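Local coordinates for protein Dot/Icm T4SS effector (PDB 4HFV) that probably acts as an effector, and perhaps a metaeffector, that Legionella pneumophila secretes into host cells through its Dot/Icm type IV secretion system, at residues M2-V7 against L110-D115; A81-D86 against L166-R171; P118-L123 against H177-A182. All coordinates share one frame; numbering follows the deposited sequence.

Interaction 1: residues M2-V7 against L110-D115; sequences MSFELV and LDLNKD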
loop_
_atom_site.group_PDB
_atom_site.type_symbol
_atom_site.label_atom_id
_atom_site.label_comp_id
_atom_site.label_asym_id
_atom_site.label_seq_id
_atom_site.Cartn_x
_atom_site.Cartn_y
_atom_site.Cartn_z
HETATM N N MSE A 2 11.813 11.333 -18.257
HETATM C CA MSE A 2 11.359 10.035 -18.851
HETATM C C MSE A 2 10.009 9.610 -18.259
HETATM O O MSE A 2 9.915 9.361 -17.057
HETATM C CB MSE A 2 12.400 8.936 -18.587
HETATM C CG MSE A 2 12.116 7.602 -19.301
HETATM SE SE MSE A 2 13.205 6.083 -18.669
HETATM C CE MSE A 2 12.343 5.758 -16.946
ATOM N N SER A 3 8.985 9.505 -19.112
ATOM C CA SER A 3 7.626 9.183 -18.690
ATOM C C SER A 3 6.966 8.267 -19.717
ATOM O O SER A 3 7.379 8.227 -20.873
ATOM C CB SER A 3 6.799 10.458 -18.574
ATOM O OG SER A 3 5.745 10.274 -17.653
ATOM N N PHE A 4 5.911 7.569 -19.314
ATOM C CA PHE A 4 5.251 6.636 -20.211
ATOM C C PHE A 4 3.835 7.092 -20.543
ATOM O O PHE A 4 3.017 7.330 -19.654
ATOM C CB PHE A 4 5.189 5.254 -19.574
ATOM C CG PHE A 4 4.522 4.218 -20.429
ATOM C CD1 PHE A 4 5.119 3.796 -21.630
ATOM C CD2 PHE A 4 3.328 3.646 -20.043
ATOM C CE1 PHE A 4 4.520 2.835 -22.423
ATOM C CE2 PHE A 4 2.725 2.686 -20.812
ATOM C CZ PHE A 4 3.312 2.277 -22.026
ATOM N N GLU A 5 3.537 7.184 -21.834
ATOM C CA GLU A 5 2.180 7.428 -22.248
ATOM C C GLU A 5 1.428 6.087 -22.417
ATOM O O GLU A 5 1.879 5.170 -23.160
ATOM C CB GLU A 5 2.170 8.251 -23.541
ATOM C CG GLU A 5 0.863 9.008 -23.764
ATOM C CD GLU A 5 0.801 9.667 -25.140
ATOM O OE1 GLU A 5 0.938 10.907 -25.205
ATOM O OE2 GLU A 5 0.621 8.947 -26.148
ATOM N N LEU A 6 0.286 5.942 -21.747
ATOM C CA LEU A 6 -0.475 4.709 -21.919
ATOM C C LEU A 6 -0.926 4.524 -23.376
ATOM O O LEU A 6 -1.396 5.462 -24.008
ATOM C CB LEU A 6 -1.706 4.666 -21.010
ATOM C CG LEU A 6 -1.456 4.643 -19.511
ATOM C CD1 LEU A 6 -2.785 4.802 -18.787
ATOM C CD2 LEU A 6 -0.771 3.354 -19.101
ATOM N N VAL A 7 -0.792 3.312 -23.903
ATOM C CA VAL A 7 -1.342 3.031 -25.225
ATOM C C VAL A 7 -2.866 2.947 -25.112
ATOM O O VAL A 7 -3.360 2.249 -24.243
ATOM C CB VAL A 7 -0.838 1.675 -25.791
ATOM C CG1 VAL A 7 -1.418 1.441 -27.209
ATOM C CG2 VAL A 7 0.687 1.632 -25.830
ATOM N N LEU A 110 3.474 -1.855 -26.610
ATOM C CA LEU A 110 3.515 -0.805 -25.603
ATOM C C LEU A 110 4.201 0.498 -26.121
ATOM O O LEU A 110 4.175 1.515 -25.469
ATOM C CB LEU A 110 4.198 -1.347 -24.367
ATOM C CG LEU A 110 3.401 -2.363 -23.530
ATOM C CD1 LEU A 110 4.239 -3.038 -22.446
ATOM C CD2 LEU A 110 2.162 -1.664 -22.916
ATOM N N ASP A 111 4.833 0.420 -27.282
ATOM C CA ASP A 111 5.559 1.545 -27.884
ATOM C C ASP A 111 6.674 2.043 -26.971
ATOM O O ASP A 111 6.977 3.244 -26.922
ATOM C CB ASP A 111 4.634 2.694 -28.313
ATOM C CG ASP A 111 5.322 3.670 -29.299
ATOM O OD1 ASP A 111 6.125 3.213 -30.155
ATOM O OD2 ASP A 111 5.097 4.886 -29.184
ATOM N N LEU A 112 7.344 1.096 -26.326
ATOM C CA LEU A 112 8.419 1.420 -25.426
ATOM C C LEU A 112 9.692 1.786 -26.167
ATOM O O LEU A 112 10.084 1.146 -27.149
ATOM C CB LEU A 112 8.687 0.251 -24.467
ATOM C CG LEU A 112 7.610 -0.034 -23.425
ATOM C CD1 LEU A 112 7.891 -1.393 -22.813
ATOM C CD2 LEU A 112 7.580 1.050 -22.348
ATOM N N ASN A 113 10.334 2.841 -25.676
ATOM C CA ASN A 113 11.579 3.354 -26.261
ATOM C C ASN A 113 12.311 4.203 -25.220
ATOM O O ASN A 113 11.792 4.446 -24.109
ATOM C CB ASN A 113 11.312 4.157 -27.546
ATOM C CG ASN A 113 10.424 5.383 -27.310
ATOM O OD1 ASN A 113 10.801 6.312 -26.592
ATOM N ND2 ASN A 113 9.242 5.390 -27.922
ATOM N N LYS A 114 13.510 4.647 -25.572
ATOM C CA LYS A 114 14.364 5.367 -24.635
ATOM C C LYS A 114 13.647 6.529 -23.910
ATOM O O LYS A 114 13.859 6.731 -22.714
ATOM C CB LYS A 114 15.630 5.831 -25.361
ATOM C CG LYS A 114 16.484 6.807 -24.581
ATOM C CD LYS A 114 17.899 6.924 -25.157
ATOM C CE LYS A 114 17.923 7.195 -26.667
ATOM N NZ LYS A 114 17.361 8.527 -27.050
ATOM N N ASP A 115 12.772 7.251 -24.607
ATOM C CA ASP A 115 12.078 8.412 -24.029
ATOM C C ASP A 115 10.628 8.138 -23.573
ATOM O O ASP A 115 10.005 8.952 -22.882
ATOM C CB ASP A 115 12.094 9.539 -25.050
ATOM C CG ASP A 115 13.490 9.804 -25.591
ATOM O OD1 ASP A 115 14.416 9.935 -24.752
ATOM O OD2 ASP A 115 13.654 9.854 -26.839
HETATM O O HOH W 1 3.226 3.990 -25.179
#
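F4 and V7, in the N-terminal lead-in to helix 9-27, pack on L110 and L112 of the loop where helix 101-109 ends in a Schellman motif; D111, with phi at 59°, makes the turn out of the helix. No hydrogen bond joins the two segments directly. A chi1 of -180° holds the F4 ring on the side of the loop, CG opposite the backbone N, with CE1 3.3 Å from L110 O, which lies at the ring edge near its plane. Ring-edge hydrogens are slightly positive, so a carbonyl oxygen suits them. L112 comes in at about a right angle, its CD2 3.5 Å from F4 CE1, while L110 CD2 lies 4.2 Å from F4 CZ. V7, branched at CB, brings CG2 to 3.5 Å from L110 O. A water bridges the two backbones, donating to E5 O and L110 O at 2.7 Å each. Farther along, the poorly ordered selenomethionine M2 passes K114 O, 3.9 Å from its CG. Within the loop, N113 OD1 accepts from D115 N at 3.0 Å, an Asx turn, and the amide of N116 bonds both E5 N and D111 O, joining the segments indirectly. The chemistry is thus mixed: the F4 ring edge and one V7 methyl lie against L110 O, and the bridging water supplies that carbonyl with a hydrogen bond that the apolar neighbours cannot give.

Interaction 2: residues A81-D86 against L166-R171; sequences AYYIRD and LELSDR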
loop_
_atom_site.group_PDB
_atom_site.type_symbol
_atom_site.label_atom_id
_atom_site.label_comp_id
_atom_site.label_asym_id
_atom_site.label_seq_id
_atom_site.Cartn_x
_atom_site.Cartn_y
_atom_site.Cartn_z
ATOM N N ALA A 81 0.447 -5.944 -19.590
ATOM C CA ALA A 81 1.381 -6.256 -20.668
ATOM C C ALA A 81 2.780 -5.974 -20.166
ATOM O O ALA A 81 3.687 -6.787 -20.368
ATOM C CB ALA A 81 1.095 -5.449 -21.945
ATOM N N TYR A 82 2.951 -4.820 -19.514
ATOM C CA TYR A 82 4.263 -4.455 -18.989
ATOM C C TYR A 82 4.751 -5.482 -17.985
ATOM O O TYR A 82 5.887 -5.909 -18.045
ATOM C CB TYR A 82 4.234 -3.070 -18.348
ATOM C CG TYR A 82 5.624 -2.577 -18.049
ATOM C CD1 TYR A 82 6.236 -2.921 -16.864
ATOM C CD2 TYR A 82 6.354 -1.826 -18.988
ATOM C CE1 TYR A 82 7.513 -2.495 -16.569
ATOM C CE2 TYR A 82 7.638 -1.404 -18.711
ATOM C CZ TYR A 82 8.208 -1.750 -17.493
ATOM O OH TYR A 82 9.473 -1.352 -17.150
ATOM N N TYR A 83 3.868 -5.894 -17.077
ATOM C CA TYR A 83 4.200 -6.901 -16.064
ATOM C C TYR A 83 4.608 -8.245 -16.682
ATOM O O TYR A 83 5.594 -8.876 -16.285
ATOM C CB TYR A 83 2.981 -7.053 -15.120
ATOM C CG TYR A 83 3.155 -7.992 -13.933
ATOM C CD1 TYR A 83 4.226 -7.881 -13.060
ATOM C CD2 TYR A 83 2.193 -8.964 -13.663
ATOM C CE1 TYR A 83 4.325 -8.733 -11.955
ATOM C CE2 TYR A 83 2.288 -9.813 -12.600
ATOM C CZ TYR A 83 3.344 -9.712 -11.750
ATOM O OH TYR A 83 3.408 -10.605 -10.702
ATOM N N ILE A 84 3.832 -8.720 -17.639
ATOM C CA ILE A 84 4.180 -9.998 -18.246
ATOM C C ILE A 84 5.475 -9.883 -19.024
ATOM O O ILE A 84 6.300 -10.792 -18.987
ATOM C CB ILE A 84 3.064 -10.533 -19.152
ATOM C CG1 ILE A 84 1.952 -11.112 -18.267
ATOM C CG2 ILE A 84 3.638 -11.592 -20.095
ATOM C CD1 ILE A 84 0.662 -11.282 -18.978
ATOM N N ARG A 85 5.673 -8.764 -19.729
ATOM C CA ARG A 85 6.973 -8.494 -20.380
ATOM C C ARG A 85 8.136 -8.610 -19.368
ATOM O O ARG A 85 9.155 -9.259 -19.618
ATOM C CB ARG A 85 6.970 -7.082 -20.997
ATOM C CG ARG A 85 8.265 -6.649 -21.721
ATOM C CD ARG A 85 8.052 -5.348 -22.500
ATOM N NE ARG A 85 9.272 -4.815 -23.127
ATOM C CZ ARG A 85 10.186 -4.090 -22.491
ATOM N NH1 ARG A 85 10.020 -3.815 -21.222
ATOM N NH2 ARG A 85 11.250 -3.599 -23.129
ATOM N N ASP A 86 7.991 -7.989 -18.200
ATOM C CA ASP A 86 9.049 -8.039 -17.209
ATOM C C ASP A 86 9.290 -9.474 -16.688
ATOM O O ASP A 86 10.423 -9.907 -16.437
ATOM C CB ASP A 86 8.665 -7.125 -16.054
ATOM C CG ASP A 86 9.807 -6.922 -15.081
ATOM O OD1 ASP A 86 10.809 -6.339 -15.492
ATOM O OD2 ASP A 86 9.690 -7.343 -13.910
ATOM N N LEU A 166 -0.081 -10.454 -4.519
ATOM C CA LEU A 166 0.992 -10.217 -3.555
ATOM C C LEU A 166 2.222 -9.610 -4.211
ATOM O O LEU A 166 2.793 -8.646 -3.704
ATOM C CB LEU A 166 1.394 -11.530 -2.868
ATOM C CG LEU A 166 0.277 -12.149 -2.001
ATOM C CD1 LEU A 166 0.559 -13.580 -1.704
ATOM C CD2 LEU A 166 0.085 -11.360 -0.700
ATOM N N GLU A 167 2.614 -10.161 -5.359
ATOM C CA GLU A 167 3.796 -9.661 -6.039
ATOM C C GLU A 167 3.581 -8.200 -6.476
ATOM O O GLU A 167 4.437 -7.354 -6.260
ATOM C CB GLU A 167 4.144 -10.532 -7.237
ATOM C CG GLU A 167 5.213 -9.911 -8.159
ATOM C CD GLU A 167 6.581 -9.819 -7.542
ATOM O OE1 GLU A 167 6.950 -10.713 -6.739
ATOM O OE2 GLU A 167 7.291 -8.838 -7.859
ATOM N N LEU A 168 2.431 -7.913 -7.078
ATOM C CA LEU A 168 2.109 -6.572 -7.534
ATOM C C LEU A 168 2.089 -5.614 -6.343
ATOM O O LEU A 168 2.588 -4.478 -6.406
ATOM C CB LEU A 168 0.770 -6.564 -8.278
ATOM C CG LEU A 168 0.860 -7.185 -9.710
ATOM C CD1 LEU A 168 -0.511 -7.400 -10.247
ATOM C CD2 LEU A 168 1.625 -6.238 -10.619
ATOM N N SER A 169 1.534 -6.095 -5.245
ATOM C CA SER A 169 1.518 -5.309 -4.035
ATOM C C SER A 169 2.938 -5.054 -3.524
ATOM O O SER A 169 3.276 -3.937 -3.131
ATOM C CB SER A 169 0.647 -6.028 -3.002
ATOM O OG SER A 169 0.926 -5.554 -1.745
ATOM N N ASP A 170 3.807 -6.055 -3.606
ATOM C CA ASP A 170 5.173 -5.831 -3.188
ATOM C C ASP A 170 5.864 -4.784 -4.056
ATOM O O ASP A 170 6.612 -3.938 -3.550
ATOM C CB ASP A 170 5.993 -7.114 -3.229
ATOM C CG ASP A 170 5.543 -8.139 -2.224
ATOM O OD1 ASP A 170 4.872 -7.761 -1.242
ATOM O OD2 ASP A 170 5.903 -9.325 -2.403
ATOM N N ARG A 171 5.669 -4.849 -5.374
ATOM C CA ARG A 171 6.349 -3.901 -6.240
ATOM C C ARG A 171 5.876 -2.476 -6.005
ATOM O O ARG A 171 6.682 -1.537 -5.964
ATOM C CB ARG A 171 6.159 -4.290 -7.712
ATOM C CG ARG A 171 6.758 -5.614 -8.049
ATOM C CD ARG A 171 6.518 -5.948 -9.558
ATOM N NE ARG A 171 7.129 -7.230 -9.889
ATOM C CZ ARG A 171 7.698 -7.523 -11.045
ATOM N NH1 ARG A 171 7.761 -6.610 -12.010
ATOM N NH2 ARG A 171 8.219 -8.724 -11.221
HETATM O O HOH W 2 9.479 -10.147 -13.166
#
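Y83 reaches from helix 70-90 to L168, E167 and R171 of helix 161-188. Its CB points toward the other helix, and chi1 of -176° places CG anti to the backbone N, which carries the ring outward. L168 CD2 lies almost squarely above one ring face, 3.8 Å from the centroid, in a CH-pi contact; a leucine methyl is well shaped for this. At the ring edge, CE1 stands 3.7 Å from R171 CZ, over the face of the guanidinium, and the two planes are 87° apart. Beyond it, OH touches E167 CG at 3.2 Å and hydrogen-bonds D164, one turn before E167 on helix 161-188. R171 is the centre of a salt-bridge network with E167 and D86. Its NE gives a nearly straight bond of 2.6 Å to the anti lone pair of E167 OE2, while R171 NH1 bonds D86 OD2 at 2.8 Å, from above the carboxylate plane; NH2 adds a weak one at 3.4 Å. A water also spans D86 OD2 and R171 NH2. The two carboxylates fix the rotation of the guanidinium and probably balance its charge. S169, which binds succinate, lies on segment 166-171 outside this contact. The axes of the two helical segments come within 13.0 Å, at 95°, so long side chains must span the gap; Y127 of helix 120-136 packs on R171, and D170 hydrogen-bonds H173 of the second subunit.

Interaction 3: residues P118-L123 against H177-A182; sequences PNREDL and HEIIIA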
loop_
_atom_site.group_PDB
_atom_site.type_symbol
_atom_site.label_atom_id
_atom_site.label_comp_id
_atom_site.label_asym_id
_atom_site.label_seq_id
_atom_site.Cartn_x
_atom_site.Cartn_y
_atom_site.Cartn_z
ATOM N N PRO A 118 8.243 3.688 -18.460
ATOM C CA PRO A 118 7.609 4.061 -17.209
ATOM C C PRO A 118 8.627 4.467 -16.172
ATOM O O PRO A 118 9.564 3.721 -15.973
ATOM C CB PRO A 118 6.906 2.748 -16.757
ATOM C CG PRO A 118 6.776 1.949 -17.938
ATOM C CD PRO A 118 7.908 2.322 -18.862
ATOM N N ASN A 119 8.433 5.615 -15.530
ATOM C CA ASN A 119 9.180 5.957 -14.342
ATOM C C ASN A 119 8.540 5.282 -13.115
ATOM O O ASN A 119 7.605 4.487 -13.254
ATOM C CB ASN A 119 9.328 7.478 -14.177
ATOM C CG ASN A 119 8.013 8.196 -13.999
ATOM O OD1 ASN A 119 7.050 7.667 -13.428
ATOM N ND2 ASN A 119 7.966 9.427 -14.485
ATOM N N ARG A 120 9.080 5.543 -11.926
ATOM C CA ARG A 120 8.621 4.839 -10.725
ATOM C C ARG A 120 7.167 5.156 -10.431
ATOM O O ARG A 120 6.386 4.310 -9.947
ATOM C CB ARG A 120 9.450 5.279 -9.516
ATOM C CG ARG A 120 10.802 4.640 -9.450
ATOM C CD ARG A 120 11.481 4.996 -8.125
ATOM N NE ARG A 120 11.870 6.401 -8.076
ATOM C CZ ARG A 120 13.092 6.851 -8.362
ATOM N NH1 ARG A 120 13.358 8.145 -8.302
ATOM N NH2 ARG A 120 14.054 6.011 -8.708
ATOM N N GLU A 121 6.827 6.412 -10.678
ATOM C CA GLU A 121 5.492 6.901 -10.449
ATOM C C GLU A 121 4.540 6.124 -11.366
ATOM O O GLU A 121 3.571 5.507 -10.904
ATOM C CB GLU A 121 5.477 8.407 -10.718
ATOM C CG GLU A 121 6.593 9.166 -9.967
ATOM C CD GLU A 121 7.757 9.623 -10.860
ATOM O OE1 GLU A 121 7.612 10.690 -11.512
ATOM O OE2 GLU A 121 8.816 8.935 -10.893
ATOM N N ASP A 122 4.860 6.114 -12.660
ATOM C CA ASP A 122 4.054 5.408 -13.646
ATOM C C ASP A 122 3.835 3.961 -13.253
ATOM O O ASP A 122 2.740 3.429 -13.403
ATOM C CB ASP A 122 4.763 5.387 -14.997
ATOM C CG ASP A 122 4.921 6.769 -15.615
ATOM O OD1 ASP A 122 4.042 7.642 -15.399
ATOM O OD2 ASP A 122 5.934 6.981 -16.328
ATOM N N LEU A 123 4.902 3.307 -12.805
ATOM C CA LEU A 123 4.832 1.886 -12.526
ATOM C C LEU A 123 3.984 1.688 -11.304
ATOM O O LEU A 123 3.160 0.758 -11.252
ATOM C CB LEU A 123 6.210 1.314 -12.247
ATOM C CG LEU A 123 7.042 1.092 -13.509
ATOM C CD1 LEU A 123 8.419 0.552 -13.182
ATOM C CD2 LEU A 123 6.301 0.142 -14.437
ATOM N N HIS A 177 8.044 3.337 -1.568
ATOM C CA HIS A 177 9.203 3.547 -0.695
ATOM C C HIS A 177 10.259 4.399 -1.409
ATOM O O HIS A 177 10.769 5.388 -0.861
ATOM C CB HIS A 177 9.756 2.191 -0.252
ATOM C CG HIS A 177 10.882 2.272 0.729
ATOM N ND1 HIS A 177 10.703 2.069 2.080
ATOM C CD2 HIS A 177 12.202 2.515 0.556
ATOM C CE1 HIS A 177 11.865 2.196 2.701
ATOM N NE2 HIS A 177 12.790 2.470 1.800
ATOM N N GLU A 178 10.577 4.022 -2.645
ATOM C CA GLU A 178 11.654 4.693 -3.371
ATOM C C GLU A 178 11.311 6.135 -3.691
ATOM O O GLU A 178 12.175 7.008 -3.650
ATOM C CB GLU A 178 12.003 3.929 -4.649
ATOM C CG GLU A 178 12.515 2.540 -4.381
ATOM C CD GLU A 178 12.769 1.749 -5.656
ATOM O OE1 GLU A 178 12.570 2.309 -6.758
ATOM O OE2 GLU A 178 13.173 0.563 -5.547
ATOM N N ILE A 179 10.048 6.380 -4.002
ATOM C CA ILE A 179 9.563 7.732 -4.278
ATOM C C ILE A 179 9.720 8.645 -3.072
ATOM O O ILE A 179 10.139 9.817 -3.178
ATOM C CB ILE A 179 8.089 7.677 -4.729
ATOM C CG1 ILE A 179 8.023 7.148 -6.179
ATOM C CG2 ILE A 179 7.413 9.041 -4.663
ATOM C CD1 ILE A 179 6.620 6.748 -6.595
ATOM N N ILE A 180 9.357 8.107 -1.923
ATOM C CA ILE A 180 9.577 8.820 -0.642
ATOM C C ILE A 180 11.043 9.121 -0.420
ATOM O O ILE A 180 11.423 10.261 -0.106
ATOM C CB ILE A 180 9.006 8.010 0.524
ATOM C CG1 ILE A 180 7.487 8.181 0.569
ATOM C CG2 ILE A 180 9.565 8.489 1.884
ATOM C CD1 ILE A 180 6.774 7.057 1.305
ATOM N N ILE A 181 11.882 8.112 -0.594
ATOM C CA ILE A 181 13.296 8.294 -0.381
ATOM C C ILE A 181 13.880 9.362 -1.326
ATOM O O ILE A 181 14.749 10.155 -0.946
ATOM C CB ILE A 181 14.066 6.961 -0.547
ATOM C CG1 ILE A 181 13.658 5.971 0.556
ATOM C CG2 ILE A 181 15.567 7.232 -0.522
ATOM C CD1 ILE A 181 14.059 6.368 1.947
ATOM N N ALA A 182 13.407 9.369 -2.567
ATOM C CA ALA A 182 13.976 10.259 -3.578
ATOM C C ALA A 182 13.543 11.697 -3.307
ATOM O O ALA A 182 14.325 12.621 -3.483
ATOM C CB ALA A 182 13.565 9.816 -4.961
#
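R120 and E121, in the first turn of helix 120-136, meet E178, I179 and A182 on the late part of helix 161-188. The apolar contacts involve mainly I179: its CG1 lies 4.1 Å from R120 CB, and its CD1 rests 4.0 Å from E121 CA, close against the backbone. Arginine contributes its aliphatic stem too, with R120 CD against E178 CB. The chain then turns about the CG-CD bond (chi3 -70°), and the guanidinium end comes beside A182, whose small CB sits 3.7 Å from R120 NH1. The charged ends stay apart. E178 OE1 approaches R120 CD at 3.2 Å, but its distance to R120 NE is 4.4 Å, beyond a salt bridge. K174 NZ, one turn back, forms a salt bridge with E178 OE2. Hydrogen bonding belongs to the helix start: N119 and D122 form a capping box, in which N119 OD1 accepts from D122 N at 2.8 Å and D122 OD2 accepts from N119 N at 3.0 Å. D122 OD2 also accepts a hydrogen bond from F4 N. In the second subunit, P144 packs on I179 and R145 on E121. The I179 side chain is about 5 Å from that of R176, a succinate-binding residue. No hydrogen bond crosses between the helices, so the contact relies on aliphatic packing, probably helped by a weak attraction between opposite charges, while the capping box fixes where helix 120-136 begins.

How the interactions relate
Interactions 1 and 2 are both partly buried, but their centres lie about 15 and 7 Å from the centre of the chain; interaction 3, about 19 Å out, is a surface contact. Interactions 2 and 3 share helix 161-188 and both reach the second subunit; interaction 1 touches no other chain of the assembly. Only interaction 2 carries salt bridges across its segments; the loop contact combines apolar packing with one bridging water, and the surface contact rests on packing. They interlock: R85 and Y82 of helix 70-90 pack on L112, Y82 also meets P118 and L123, and the start of helix 120-136 receives the N-terminal segment through D122 and F4.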